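Local coordinates for protein putative citrate lyase, alfa subunit (Streptococcus mutans, PDB 2HJ0) that is a putative citrate lyase alpha subunit of the CitF family, an alpha/beta protein built round two mixed, largely parallel beta-sheets, at residues Asp111-Gly116 with Gly137-Pro142; Leu316-Leu321 with Leu339-Glu344. All coordinates share one frame; numbering follows the deposited sequence.

Contact 1: Asp111-Gly116 with Gly137-Pro142; sequences DHIKNG and GIMENP
Ile113 and Lys114, in the last turn of helix 109-114, pack against Ile138 and selenomethionine Met139 in the loop between helix 127-135 and strand 143-145. This is helix-to-loop packing in an alpha/beta fold, where helices alternate with the parallel strands 118-123 and 143-145. Ile113 comes first along the helix and does most of the touching. Its CG2 branch, anti to the backbone N, is turned to Ile138 and Met139. That methyl lies 3.2 Å from Ile138 CG2 and 3.3 Å from Met139 CG, and the side chain meets both partners at about a right angle. Ile134 of helix 127-135 and Ile121 of strand 118-123 touch both Ile113 and Met139, which joins the contact to the buried layer between helices and sheet. Lys114 sits at the exposed border. Its chain runs straight beyond CG and passes Ile138 with its aliphatic part. After it, Asn115 leaves the helical conformation, and Lys93 donates a hydrogen bond to its O. Gly116 follows with positive phi and closes the turn through Gly116 N to Ile113 O, 3.0 Å. No hydrogen bond joins the two segments. At the outer border, Lys114 CE rests 3.6 Å from Ile138 CD1.

Contact 2: Leu316-Leu321 with Leu339-Glu344; sequences LLEEGL and LDRNAE
Glu318 and Arg341 form a salt bridge between the C-terminal ends of helices 311-318 and 333-341. Both side chains lie on the exposed side of the contact. Glu318 OE1 is 2.6 Å from Arg341 NH1. The N-H points poorly at the oxygen, at 115°, so the hydrogen bond within the pair is weak. OE1 sits at the edge of the guanidinium, in its plane. OE1 alone meets NH1, and the carboxylate and guanidinium planes are 60° apart, so the two groups do not lie flat together. Arg341 starts with CG anti to the backbone N (chi1 -173°), then bends at chi3, which swings the guanidinium round to bring NH1 to the glutamate. A bend at chi2 of Glu318 is part of the path by which OE1 reaches NH1, and the two side chains cross at about a right angle. Asn342 stands beside the bridge. Its amide plane is nearly perpendicular to the Glu318 carboxylate.

Next to the charged pair is a contact between aliphatic carbons. Leu317 CD2 is 3.8 Å from Asn342 CB, and the two side chains run past each other in opposite directions. Leu317 is buried and also packs on Val322 and Ile325 of strand 322-327. Both segments leave their helices here, at Gly320 (positive phi) and at Asn342. In the first, Leu321 N bonds to Leu316 O at 3.0 Å. Just beyond Asn342, Glu344 O accepts a hydrogen bond from Thr216 of the second subunit. The arrangement is side-chain contact between the C-terminal ends of two helices in an alpha/beta fold, where each helix leads into a parallel strand, 322-327 or 346-348.

Contact 1 comes first along the chain and closes before contact 2 opens. Their centres are 45 Å apart, on opposite sides of the chain's centre, and their nearest atoms are about 30 Å apart. They do not touch. Each belongs to a different mixed sheet. Contact 1 joins the connections around neighbouring parallel strands 118-123 and 143-145. Contact 2 does the same for strands 322-327 and 346-348, the latter an outermost strand of its sheet within this chain. All four segments belong to the CitF part of the chain. Each contact is thus local, between successive alpha/beta connections of its own sheet, and only contact 2 reaches the second subunit.

Contact 1: Asp111-Gly116 with Gly137-Pro142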
ATOM      1  N   ASP A 111      29.470  16.931  12.640  1.00 20.67           N
ATOM      2  CA  ASP A 111      29.365  17.895  13.729  1.00 22.40           C
ATOM      3  C   ASP A 111      28.181  17.615  14.644  1.00 23.07           C
ATOM      4  O   ASP A 111      28.286  17.773  15.861  1.00 24.38           O
ATOM      5  CB  ASP A 111      29.247  19.327  13.206  1.00 24.39           C
ATOM      6  CG  ASP A 111      30.582  19.908  12.779  1.00 26.86           C
ATOM      7  OD1 ASP A 111      31.604  19.612  13.433  1.00 29.36           O
ATOM      8  OD2 ASP A 111      30.610  20.676  11.799  1.00 28.19           O
ATOM      9  N   HIS A 112      27.048  17.211  14.076  1.00 23.16           N
ATOM     10  CA  HIS A 112      25.867  16.925  14.897  1.00 22.55           C
ATOM     11  C   HIS A 112      26.139  15.775  15.861  1.00 22.78           C
ATOM     12  O   HIS A 112      25.496  15.656  16.906  1.00 22.40           O
ATOM     13  CB  HIS A 112      24.661  16.568  14.018  1.00 22.65           C
ATOM     14  CG  HIS A 112      24.214  17.675  13.119  1.00 21.19           C
ATOM     15  ND1 HIS A 112      23.789  18.896  13.598  1.00 20.36           N
ATOM     16  CD2 HIS A 112      24.126  17.746  11.769  1.00 20.89           C
ATOM     17  CE1 HIS A 112      23.461  19.672  12.580  1.00 21.50           C
ATOM     18  NE2 HIS A 112      23.656  18.999  11.459  1.00 20.61           N
ATOM     19  N   ILE A 113      27.087  14.925  15.491  1.00 22.38           N
ATOM     20  CA  ILE A 113      27.457  13.791  16.312  1.00 23.14           C
ATOM     21  C   ILE A 113      28.339  14.300  17.445  1.00 23.43           C
ATOM     22  O   ILE A 113      28.085  14.027  18.618  1.00 23.62           O
ATOM     23  CB  ILE A 113      28.227  12.729  15.479  1.00 23.54           C
ATOM     24  CG1 ILE A 113      27.303  12.147  14.401  1.00 22.71           C
ATOM     25  CG2 ILE A 113      28.746  11.628  16.386  1.00 24.28           C
ATOM     26  CD1 ILE A 113      27.948  11.105  13.526  1.00 22.64           C
ATOM     27  N   LYS A 114      29.370  15.056  17.089  1.00 23.36           N
ATOM     28  CA  LYS A 114      30.287  15.608  18.077  1.00 22.39           C
ATOM     29  C   LYS A 114      29.577  16.442  19.148  1.00 22.94           C
ATOM     30  O   LYS A 114      29.961  16.407  20.321  1.00 23.25           O
ATOM     31  CB  LYS A 114      31.356  16.445  17.373  1.00 21.67           C
ATOM     32  CG  LYS A 114      32.275  15.614  16.506  1.00 22.72           C
ATOM     33  CD  LYS A 114      33.310  16.456  15.793  1.00 23.65           C
ATOM     34  CE  LYS A 114      34.238  15.570  14.970  1.00 24.18           C
ATOM     35  NZ  LYS A 114      35.251  16.374  14.227  1.00 24.44           N
ATOM     36  N   ASN A 115      28.528  17.164  18.745  1.00 22.57           N
ATOM     37  CA  ASN A 115      27.767  18.016  19.662  1.00 21.44           C
ATOM     38  C   ASN A 115      26.585  17.329  20.336  1.00 20.82           C
ATOM     39  O   ASN A 115      25.743  17.983  20.961  1.00 21.04           O
ATOM     40  CB  ASN A 115      27.277  19.266  18.932  1.00 21.90           C
ATOM     41  CG  ASN A 115      28.417  20.080  18.373  1.00 24.35           C
ATOM     42  OD1 ASN A 115      29.447  20.238  19.035  1.00 24.48           O
ATOM     43  ND2 ASN A 115      28.247  20.613  17.151  1.00 23.86           N
ATOM     44  N   GLY A 116      26.518  16.010  20.196  1.00 19.47           N
ATOM     45  CA  GLY A 116      25.448  15.245  20.814  1.00 17.81           C
ATOM     46  C   GLY A 116      24.059  15.348  20.208  1.00 16.62           C
ATOM     47  O   GLY A 116      23.097  14.853  20.794  1.00 15.41           O
ATOM     48  N   GLY A 137      36.082   6.809  15.942  1.00 25.96           N
ATOM     49  CA  GLY A 137      35.513   6.878  17.277  1.00 25.89           C
ATOM     50  C   GLY A 137      34.650   8.072  17.628  1.00 24.48           C
ATOM     51  O   GLY A 137      34.354   8.283  18.794  1.00 24.57           O
ATOM     52  N   ILE A 138      34.240   8.849  16.637  1.00 24.68           N
ATOM     53  CA  ILE A 138      33.399  10.015  16.875  1.00 25.70           C
ATOM     54  C   ILE A 138      32.197   9.734  17.782  1.00 26.06           C
ATOM     55  O   ILE A 138      31.996  10.445  18.750  1.00 27.27           O
ATOM     56  CB  ILE A 138      32.875  10.594  15.540  1.00 27.49           C
ATOM     57  CG1 ILE A 138      34.044  11.086  14.707  1.00 29.46           C
ATOM     58  CG2 ILE A 138      31.910  11.734  15.785  1.00 28.89           C
ATOM     59  CD1 ILE A 138      34.950  12.028  15.463  1.00 29.50           C
HETATM   60  N   MSE A 139      31.383   8.731  17.455  1.00 26.90           N
HETATM   61  CA  MSE A 139      30.216   8.401  18.272  1.00 26.27           C
HETATM   62  C   MSE A 139      30.600   7.546  19.460  1.00 25.34           C
HETATM   63  O   MSE A 139      31.573   6.802  19.424  1.00 24.90           O
HETATM   64  CB  MSE A 139      29.162   7.612  17.484  1.00 27.44           C
HETATM   65  CG  MSE A 139      28.299   8.389  16.514  1.00 29.84           C
HETATM   66 SE   MSE A 139      26.420   7.861  16.685  1.00 32.16          SE
HETATM   67  CE  MSE A 139      26.535   5.984  16.227  1.00 32.08           C
ATOM     68  N   GLU A 140      29.804   7.654  20.512  1.00 26.29           N
ATOM     69  CA  GLU A 140      30.011   6.869  21.705  1.00 27.21           C
ATOM     70  C   GLU A 140      29.356   5.507  21.477  1.00 26.74           C
ATOM     71  O   GLU A 140      29.935   4.464  21.782  1.00 27.76           O
ATOM     72  CB  GLU A 140      29.380   7.576  22.890  1.00 29.32           C
ATOM     73  CG  GLU A 140      29.475   6.809  24.189  1.00 34.28           C
ATOM     74  CD  GLU A 140      28.997   7.621  25.379  1.00 37.38           C
ATOM     75  OE1 GLU A 140      28.859   7.038  26.482  1.00 39.14           O
ATOM     76  OE2 GLU A 140      28.764   8.843  25.207  1.00 38.85           O
ATOM     77  N   ASN A 141      28.145   5.521  20.933  1.00 25.42           N
ATOM     78  CA  ASN A 141      27.424   4.291  20.633  1.00 24.02           C
ATOM     79  C   ASN A 141      27.837   3.749  19.261  1.00 22.65           C
ATOM     80  O   ASN A 141      28.299   4.499  18.396  1.00 22.78           O
ATOM     81  CB  ASN A 141      25.918   4.562  20.659  1.00 24.30           C
ATOM     82  CG  ASN A 141      25.342   4.471  22.045  1.00 23.02           C
ATOM     83  OD1 ASN A 141      24.235   4.948  22.303  1.00 22.77           O
ATOM     84  ND2 ASN A 141      26.086   3.843  22.948  1.00 22.49           N
ATOM     85  N   PRO A 142      27.695   2.431  19.053  1.00 20.78           N
ATOM     86  CA  PRO A 142      28.061   1.820  17.767  1.00 19.58           C
ATOM     87  C   PRO A 142      26.986   2.049  16.705  1.00 17.67           C
ATOM     88  O   PRO A 142      25.788   1.995  16.999  1.00 17.61           O
ATOM     89  CB  PRO A 142      28.191   0.324  18.101  1.00 19.32           C
ATOM     90  CG  PRO A 142      28.362   0.280  19.586  1.00 20.15           C
ATOM     91  CD  PRO A 142      27.458   1.397  20.071  1.00 20.70           C
TER

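Contact 2: Leu316-Leu321 with Leu339-Glu344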
ATOM      1  N   LEU A 316      16.783  -3.278 -22.151  1.00 13.02           N
ATOM      2  CA  LEU A 316      16.278  -4.634 -22.330  1.00 12.92           C
ATOM      3  C   LEU A 316      14.761  -4.748 -22.292  1.00 13.65           C
ATOM      4  O   LEU A 316      14.171  -5.574 -22.996  1.00 13.92           O
ATOM      5  CB  LEU A 316      16.864  -5.569 -21.277  1.00 13.71           C
ATOM      6  CG  LEU A 316      18.345  -5.943 -21.400  1.00 15.23           C
ATOM      7  CD1 LEU A 316      18.753  -6.726 -20.157  1.00 14.96           C
ATOM      8  CD2 LEU A 316      18.594  -6.774 -22.659  1.00 14.72           C
ATOM      9  N   LEU A 317      14.125  -3.936 -21.457  1.00 14.64           N
ATOM     10  CA  LEU A 317      12.670  -3.964 -21.341  1.00 14.53           C
ATOM     11  C   LEU A 317      12.021  -3.473 -22.640  1.00 15.52           C
ATOM     12  O   LEU A 317      10.927  -3.905 -22.996  1.00 14.18           O
ATOM     13  CB  LEU A 317      12.207  -3.083 -20.171  1.00 11.76           C
ATOM     14  CG  LEU A 317      10.683  -3.052 -19.988  1.00 12.36           C
ATOM     15  CD1 LEU A 317      10.244  -4.304 -19.244  1.00 10.33           C
ATOM     16  CD2 LEU A 317      10.247  -1.803 -19.243  1.00  9.34           C
ATOM     17  N   GLU A 318      12.704  -2.572 -23.342  1.00 16.67           N
ATOM     18  CA  GLU A 318      12.172  -2.039 -24.584  1.00 19.84           C
ATOM     19  C   GLU A 318      12.435  -2.992 -25.754  1.00 19.79           C
ATOM     20  O   GLU A 318      11.597  -3.135 -26.632  1.00 20.84           O
ATOM     21  CB  GLU A 318      12.754  -0.644 -24.850  1.00 21.54           C
ATOM     22  CG  GLU A 318      12.678   0.263 -23.622  1.00 26.37           C
ATOM     23  CD  GLU A 318      12.118   1.655 -23.897  1.00 30.34           C
ATOM     24  OE1 GLU A 318      11.923   2.420 -22.918  1.00 30.21           O
ATOM     25  OE2 GLU A 318      11.868   1.991 -25.083  1.00 34.70           O
ATOM     26  N   GLU A 319      13.584  -3.659 -25.759  1.00 20.31           N
ATOM     27  CA  GLU A 319      13.913  -4.594 -26.826  1.00 20.87           C
ATOM     28  C   GLU A 319      13.082  -5.868 -26.684  1.00 21.01           C
ATOM     29  O   GLU A 319      13.216  -6.816 -27.457  1.00 22.13           O
ATOM     30  CB  GLU A 319      15.402  -4.949 -26.777  1.00 23.10           C
ATOM     31  CG  GLU A 319      16.329  -3.780 -27.066  1.00 29.10           C
ATOM     32  CD  GLU A 319      17.814  -4.135 -26.954  1.00 34.00           C
ATOM     33  OE1 GLU A 319      18.655  -3.278 -27.339  1.00 36.04           O
ATOM     34  OE2 GLU A 319      18.139  -5.256 -26.479  1.00 33.85           O
ATOM     35  N   GLY A 320      12.218  -5.890 -25.681  1.00 21.37           N
ATOM     36  CA  GLY A 320      11.391  -7.060 -25.459  1.00 20.77           C
ATOM     37  C   GLY A 320      12.151  -8.275 -24.944  1.00 21.58           C
ATOM     38  O   GLY A 320      11.665  -9.397 -25.064  1.00 22.23           O
ATOM     39  N   LEU A 321      13.334  -8.070 -24.367  1.00 20.71           N
ATOM     40  CA  LEU A 321      14.110  -9.189 -23.851  1.00 20.32           C
ATOM     41  C   LEU A 321      13.769  -9.550 -22.410  1.00 19.86           C
ATOM     42  O   LEU A 321      14.059 -10.654 -21.943  1.00 20.31           O
ATOM     43  CB  LEU A 321      15.597  -8.906 -23.964  1.00 22.00           C
ATOM     44  CG  LEU A 321      16.264  -9.508 -25.202  1.00 22.96           C
ATOM     45  CD1 LEU A 321      15.745  -8.829 -26.461  1.00 23.23           C
ATOM     46  CD2 LEU A 321      17.773  -9.316 -25.069  1.00 24.37           C
ATOM     47  N   LEU A 339      10.263   4.376 -15.273  1.00 15.09           N
ATOM     48  CA  LEU A 339       9.306   3.952 -14.264  1.00 16.89           C
ATOM     49  C   LEU A 339       7.946   4.562 -14.535  1.00 18.98           C
ATOM     50  O   LEU A 339       6.916   4.031 -14.124  1.00 20.12           O
ATOM     51  CB  LEU A 339       9.782   4.375 -12.881  1.00 16.57           C
ATOM     52  CG  LEU A 339       8.842   4.041 -11.725  1.00 15.83           C
ATOM     53  CD1 LEU A 339       8.629   2.535 -11.643  1.00 15.08           C
ATOM     54  CD2 LEU A 339       9.441   4.574 -10.428  1.00 15.50           C
ATOM     55  N   ASP A 340       7.950   5.684 -15.239  1.00 21.48           N
ATOM     56  CA  ASP A 340       6.719   6.367 -15.569  1.00 23.92           C
ATOM     57  C   ASP A 340       6.260   6.070 -16.996  1.00 24.91           C
ATOM     58  O   ASP A 340       5.075   5.834 -17.236  1.00 25.49           O
ATOM     59  CB  ASP A 340       6.913   7.871 -15.389  1.00 25.12           C
ATOM     60  CG  ASP A 340       5.748   8.675 -15.927  1.00 27.72           C
ATOM     61  OD1 ASP A 340       4.609   8.461 -15.459  1.00 29.54           O
ATOM     62  OD2 ASP A 340       5.973   9.518 -16.821  1.00 28.62           O
ATOM     63  N   ARG A 341       7.209   6.083 -17.927  1.00 26.20           N
ATOM     64  CA  ARG A 341       6.953   5.846 -19.349  1.00 27.49           C
ATOM     65  C   ARG A 341       6.400   4.453 -19.655  1.00 27.03           C
ATOM     66  O   ARG A 341       5.360   4.324 -20.299  1.00 25.99           O
ATOM     67  CB  ARG A 341       8.246   6.063 -20.142  1.00 30.62           C
ATOM     68  CG  ARG A 341       8.101   6.012 -21.663  1.00 33.78           C
ATOM     69  CD  ARG A 341       9.464   5.764 -22.328  1.00 36.12           C
ATOM     70  NE  ARG A 341      10.543   6.525 -21.689  1.00 38.01           N
ATOM     71  CZ  ARG A 341      11.737   6.017 -21.407  1.00 38.74           C
ATOM     72  NH1 ARG A 341      11.991   4.747 -21.714  1.00 38.88           N
ATOM     73  NH2 ARG A 341      12.670   6.767 -20.823  1.00 38.65           N
ATOM     74  N   ASN A 342       7.092   3.415 -19.191  1.00 25.78           N
ATOM     75  CA  ASN A 342       6.646   2.054 -19.444  1.00 26.16           C
ATOM     76  C   ASN A 342       5.836   1.502 -18.274  1.00 28.07           C
ATOM     77  O   ASN A 342       6.110   0.397 -17.793  1.00 30.28           O
ATOM     78  CB  ASN A 342       7.845   1.135 -19.710  1.00 23.87           C
ATOM     79  CG  ASN A 342       8.753   1.641 -20.822  1.00 21.25           C
ATOM     80  OD1 ASN A 342       9.880   2.039 -20.568  1.00 19.01           O
ATOM     81  ND2 ASN A 342       8.264   1.618 -22.060  1.00 19.76           N
ATOM     82  N   ALA A 343       4.836   2.255 -17.821  1.00 28.62           N
ATOM     83  CA  ALA A 343       4.001   1.843 -16.690  1.00 29.40           C
ATOM     84  C   ALA A 343       3.619   0.374 -16.752  1.00 30.19           C
ATOM     85  O   ALA A 343       3.581  -0.216 -17.825  1.00 31.98           O
ATOM     86  CB  ALA A 343       2.749   2.695 -16.632  1.00 30.23           C
ATOM     87  N   GLU A 344       3.333  -0.199 -15.585  1.00 30.53           N
ATOM     88  CA  GLU A 344       2.953  -1.610 -15.437  1.00 30.36           C
ATOM     89  C   GLU A 344       4.127  -2.550 -15.721  1.00 28.12           C
ATOM     90  O   GLU A 344       4.405  -3.436 -14.921  1.00 27.60           O
ATOM     91  CB  GLU A 344       1.758  -1.954 -16.341  1.00 32.62           C
ATOM     92  CG  GLU A 344       2.103  -2.764 -17.575  1.00 35.92           C
ATOM     93  CD  GLU A 344       1.319  -2.319 -18.792  1.00 37.88           C
ATOM     94  OE1 GLU A 344       1.460  -2.963 -19.859  1.00 39.09           O
ATOM     95  OE2 GLU A 344       0.569  -1.321 -18.677  1.00 37.94           O
TER